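Local coordinates for cell division control protein Cdc48 (Mycobacterium smegmatis, PDB 5E7P), which binds ADP and, as a Cdc48-type member of the AAA ATPase family, probably hydrolyses ATP, at residues 56-68 against 91-105. Numbering follows the deposited sequence.
Sequences DAVALTGTRTTAA and NAGVRENAAVLVSPV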
# COMPACT_ATOMS: atom_id res chain seq x y z
N ASP A 56 1.72 7.60 10.51
CA ASP A 56 1.49 6.38 11.28
C ASP A 56 0.40 6.64 12.31
O ASP A 56 0.24 7.76 12.80
CB ASP A 56 2.78 5.90 11.96
CG ASP A 56 3.74 5.24 10.98
OD1 ASP A 56 3.30 4.86 9.87
OD2 ASP A 56 4.93 5.10 11.32
N ALA A 57 -0.38 5.60 12.63
CA ALA A 57 -1.45 5.74 13.60
C ALA A 57 -0.92 5.65 15.02
O ALA A 57 0.06 4.95 15.28
CB ALA A 57 -2.52 4.69 13.38
N VAL A 58 -1.57 6.36 15.93
CA VAL A 58 -1.24 6.28 17.35
C VAL A 58 -2.46 5.91 18.17
O VAL A 58 -3.59 6.24 17.80
CB VAL A 58 -0.66 7.60 17.90
CG1 VAL A 58 0.78 7.77 17.49
CG2 VAL A 58 -1.51 8.79 17.46
N ALA A 59 -2.24 5.22 19.28
CA ALA A 59 -3.29 4.96 20.23
C ALA A 59 -3.40 6.15 21.17
O ALA A 59 -2.39 6.65 21.66
CB ALA A 59 -2.99 3.69 21.02
N LEU A 60 -4.62 6.63 21.39
CA LEU A 60 -4.86 7.75 22.30
C LEU A 60 -5.76 7.30 23.44
O LEU A 60 -6.89 6.86 23.22
CB LEU A 60 -5.48 8.93 21.54
CG LEU A 60 -4.55 9.66 20.58
CD1 LEU A 60 -5.32 10.61 19.69
CD2 LEU A 60 -3.47 10.42 21.35
N THR A 61 -5.25 7.42 24.67
CA THR A 61 -5.92 6.83 25.82
C THR A 61 -6.17 7.81 26.96
O THR A 61 -5.24 8.38 27.52
CB THR A 61 -5.13 5.63 26.38
OG1 THR A 61 -4.84 4.70 25.32
CG2 THR A 61 -5.93 4.92 27.45
N GLY A 62 -7.45 8.01 27.29
CA GLY A 62 -7.84 8.71 28.49
C GLY A 62 -8.64 7.76 29.36
O GLY A 62 -8.10 6.79 29.88
N THR A 63 -9.94 8.03 29.50
CA THR A 63 -10.82 7.09 30.18
C THR A 63 -11.23 6.01 29.18
O THR A 63 -11.68 4.93 29.56
CB THR A 63 -12.08 7.77 30.75
OG1 THR A 63 -12.85 8.33 29.68
CG2 THR A 63 -11.69 8.86 31.73
N ARG A 64 -11.06 6.33 27.90
CA ARG A 64 -11.32 5.39 26.81
C ARG A 64 -10.09 5.25 25.94
O ARG A 64 -9.14 6.03 26.05
CB ARG A 64 -12.49 5.89 25.95
CG ARG A 64 -13.69 6.38 26.73
CD ARG A 64 -14.78 6.86 25.79
NE ARG A 64 -15.26 5.78 24.93
CZ ARG A 64 -16.01 5.96 23.85
NH1 ARG A 64 -16.40 4.92 23.13
NH2 ARG A 64 -16.38 7.19 23.49
N THR A 65 -10.11 4.26 25.05
CA THR A 65 -9.01 4.07 24.10
C THR A 65 -9.50 4.25 22.67
O THR A 65 -10.45 3.59 22.23
CB THR A 65 -8.37 2.67 24.25
OG1 THR A 65 -7.76 2.56 25.54
CG2 THR A 65 -7.32 2.46 23.17
N THR A 66 -8.84 5.14 21.93
CA THR A 66 -9.16 5.36 20.53
C THR A 66 -7.88 5.38 19.71
O THR A 66 -6.80 5.09 20.23
CB THR A 66 -9.95 6.67 20.31
OG1 THR A 66 -10.48 6.69 18.98
CG2 THR A 66 -9.05 7.88 20.51
N ALA A 67 -7.99 5.71 18.43
CA ALA A 67 -6.82 5.81 17.57
C ALA A 67 -6.98 6.93 16.54
O ALA A 67 -8.08 7.23 16.09
CB ALA A 67 -6.55 4.49 16.88
N ALA A 68 -5.86 7.54 16.17
CA ALA A 68 -5.86 8.59 15.16
C ALA A 68 -4.57 8.55 14.36
O ALA A 68 -3.62 7.86 14.73
CB ALA A 68 -6.05 9.95 15.81
N ASN A 91 -13.64 10.65 21.68
CA ASN A 91 -13.35 9.23 21.48
C ASN A 91 -12.31 8.67 22.45
O ASN A 91 -12.32 7.48 22.76
CB ASN A 91 -12.90 8.97 20.03
CG ASN A 91 -14.02 9.14 19.03
OD1 ASN A 91 -15.20 9.14 19.39
ND2 ASN A 91 -13.66 9.28 17.75
N ALA A 92 -11.42 9.54 22.92
CA ALA A 92 -10.34 9.12 23.81
C ALA A 92 -10.71 9.30 25.28
O ALA A 92 -9.98 8.86 26.17
CB ALA A 92 -9.07 9.88 23.49
N GLY A 93 -11.84 9.95 25.53
CA GLY A 93 -12.28 10.21 26.89
C GLY A 93 -11.35 11.15 27.61
O GLY A 93 -11.00 10.94 28.78
N VAL A 94 -10.93 12.20 26.91
CA VAL A 94 -10.01 13.19 27.47
C VAL A 94 -10.62 14.58 27.43
O VAL A 94 -11.13 15.02 26.40
CB VAL A 94 -8.68 13.21 26.70
CG1 VAL A 94 -7.70 14.17 27.35
CG2 VAL A 94 -8.09 11.81 26.62
N ARG A 95 -10.58 15.28 28.56
CA ARG A 95 -11.03 16.66 28.63
C ARG A 95 -10.00 17.58 27.98
O ARG A 95 -8.85 17.18 27.79
CB ARG A 95 -11.26 17.08 30.08
CG ARG A 95 -12.40 16.35 30.78
CD ARG A 95 -12.42 16.64 32.27
NE ARG A 95 -11.29 16.03 32.97
CZ ARG A 95 -10.19 16.69 33.33
NH1 ARG A 95 -9.21 16.05 33.96
NH2 ARG A 95 -10.06 17.98 33.06
N GLU A 96 -10.40 18.80 27.65
CA GLU A 96 -9.47 19.76 27.08
C GLU A 96 -8.43 20.16 28.11
O GLU A 96 -8.75 20.32 29.29
CB GLU A 96 -10.21 20.99 26.55
CG GLU A 96 -9.35 21.89 25.67
CD GLU A 96 -10.10 23.10 25.15
OE1 GLU A 96 -9.46 23.98 24.54
OE2 GLU A 96 -11.34 23.17 25.35
N ASN A 97 -7.18 20.30 27.67
CA ASN A 97 -6.05 20.63 28.53
C ASN A 97 -5.75 19.57 29.59
O ASN A 97 -5.04 19.84 30.57
CB ASN A 97 -6.23 22.01 29.18
CG ASN A 97 -6.36 23.12 28.16
OD1 ASN A 97 -7.36 23.83 28.11
ND2 ASN A 97 -5.33 23.28 27.33
N ALA A 98 -6.27 18.37 29.40
CA ALA A 98 -6.00 17.26 30.30
C ALA A 98 -4.90 16.35 29.73
O ALA A 98 -4.39 16.60 28.64
CB ALA A 98 -7.26 16.46 30.57
N ALA A 99 -4.55 15.31 30.48
CA ALA A 99 -3.47 14.42 30.07
C ALA A 99 -3.97 13.34 29.11
O ALA A 99 -5.08 12.83 29.26
CB ALA A 99 -2.82 13.78 31.28
N VAL A 100 -3.14 12.99 28.13
CA VAL A 100 -3.45 11.92 27.20
C VAL A 100 -2.25 11.00 26.98
O VAL A 100 -1.11 11.46 26.84
CB VAL A 100 -3.97 12.46 25.84
CG1 VAL A 100 -2.95 13.38 25.19
CG2 VAL A 100 -4.34 11.31 24.91
N LEU A 101 -2.49 9.69 26.99
CA LEU A 101 -1.45 8.72 26.70
C LEU A 101 -1.38 8.44 25.20
O LEU A 101 -2.37 8.07 24.57
CB LEU A 101 -1.68 7.42 27.47
CG LEU A 101 -0.95 7.29 28.81
CD1 LEU A 101 0.56 7.31 28.60
CD2 LEU A 101 -1.38 8.38 29.79
N VAL A 102 -0.19 8.64 24.63
CA VAL A 102 0.03 8.41 23.21
C VAL A 102 1.02 7.27 23.01
O VAL A 102 2.03 7.20 23.71
CB VAL A 102 0.57 9.68 22.52
CG1 VAL A 102 0.53 9.53 21.01
CG2 VAL A 102 -0.22 10.90 22.96
N SER A 103 0.72 6.38 22.07
CA SER A 103 1.59 5.25 21.80
C SER A 103 1.30 4.67 20.42
O SER A 103 0.16 4.74 19.95
CB SER A 103 1.40 4.16 22.86
OG SER A 103 0.12 3.58 22.76
N PRO A 104 2.32 4.10 19.77
CA PRO A 104 2.11 3.43 18.48
C PRO A 104 1.10 2.30 18.61
O PRO A 104 1.07 1.62 19.63
CB PRO A 104 3.50 2.87 18.14
CG PRO A 104 4.26 2.89 19.43
CD PRO A 104 3.73 4.06 20.18
N VAL A 105 0.28 2.12 17.59
CA VAL A 105 -0.72 1.07 17.60
C VAL A 105 -0.65 0.26 16.31
O VAL A 105 -0.40 0.81 15.24
CB VAL A 105 -2.15 1.64 17.81
CG1 VAL A 105 -2.56 2.52 16.63
CG2 VAL A 105 -3.16 0.52 18.02
O HOH W 1 2.18 3.07 14.69
O HOH W 2 -2.31 5.16 24.01
O HOH W 3 -10.69 9.08 17.44
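Ala59 pairs with Ser103 and Thr61 with Leu101 where strands 57-61 and 98-104 run antiparallel in the mixed sheet of the Cdc48 N-terminal domain, which belongs to the double-psi beta-barrel clan. Both are hydrogen-bonded pairs, each closed by N-H to O=C bonds in both directions. Thr61 N gives to Leu101 O at 3.0 Å, and Leu101 N returns a straight bond to Thr61 O (170° at the hydrogen).

Beyond Thr61 the backbone turns, and residues 62-64 meet the Schellman end of helix 86-92. Here Thr63 N bonds Gly93 O and Arg64 N bonds Ala92 O, both donors standing above the carbonyl planes. Gly93, at positive phi, lies with its CA 3.4 Å from Thr63 OG1. The bent side chain of Arg64 carries one face of its guanidinium over Asn91 O, off toward the rim, while NH1 bonds Gly142 O.

Apolar contacts gather on the face bearing Leu60 and Val102. Leu60 CD2 touches two branches, Val102 CG2 at 3.7 Å and Val100 CG2 at 3.8 Å; chi1 of 58° tucks Val100 CG1 between the backbone N and the carbonyl carbon and leaves CG2 anti to N, against Leu60. Val102 CG1 packs on Val58 CB, and Val58 and Val102 continue to Val40 and Leu42 of strand 39-42. Thr66 presses CG2 onto Ala92 CB at 3.6 Å. Separately, Val105 meets Ala59 CB through CB and Ala57 CB through CG1.

Water links the polar ends. One molecule accepts from Asn91 ND2 and donates to Thr66 OG1, while Asn91 OD1 takes Thr144 N. On the face bearing Ala59 and Thr61, another water joins Thr61 OG1, Ser103 OG and Leu101 O, lying 2.9 Å from Thr61 OG1.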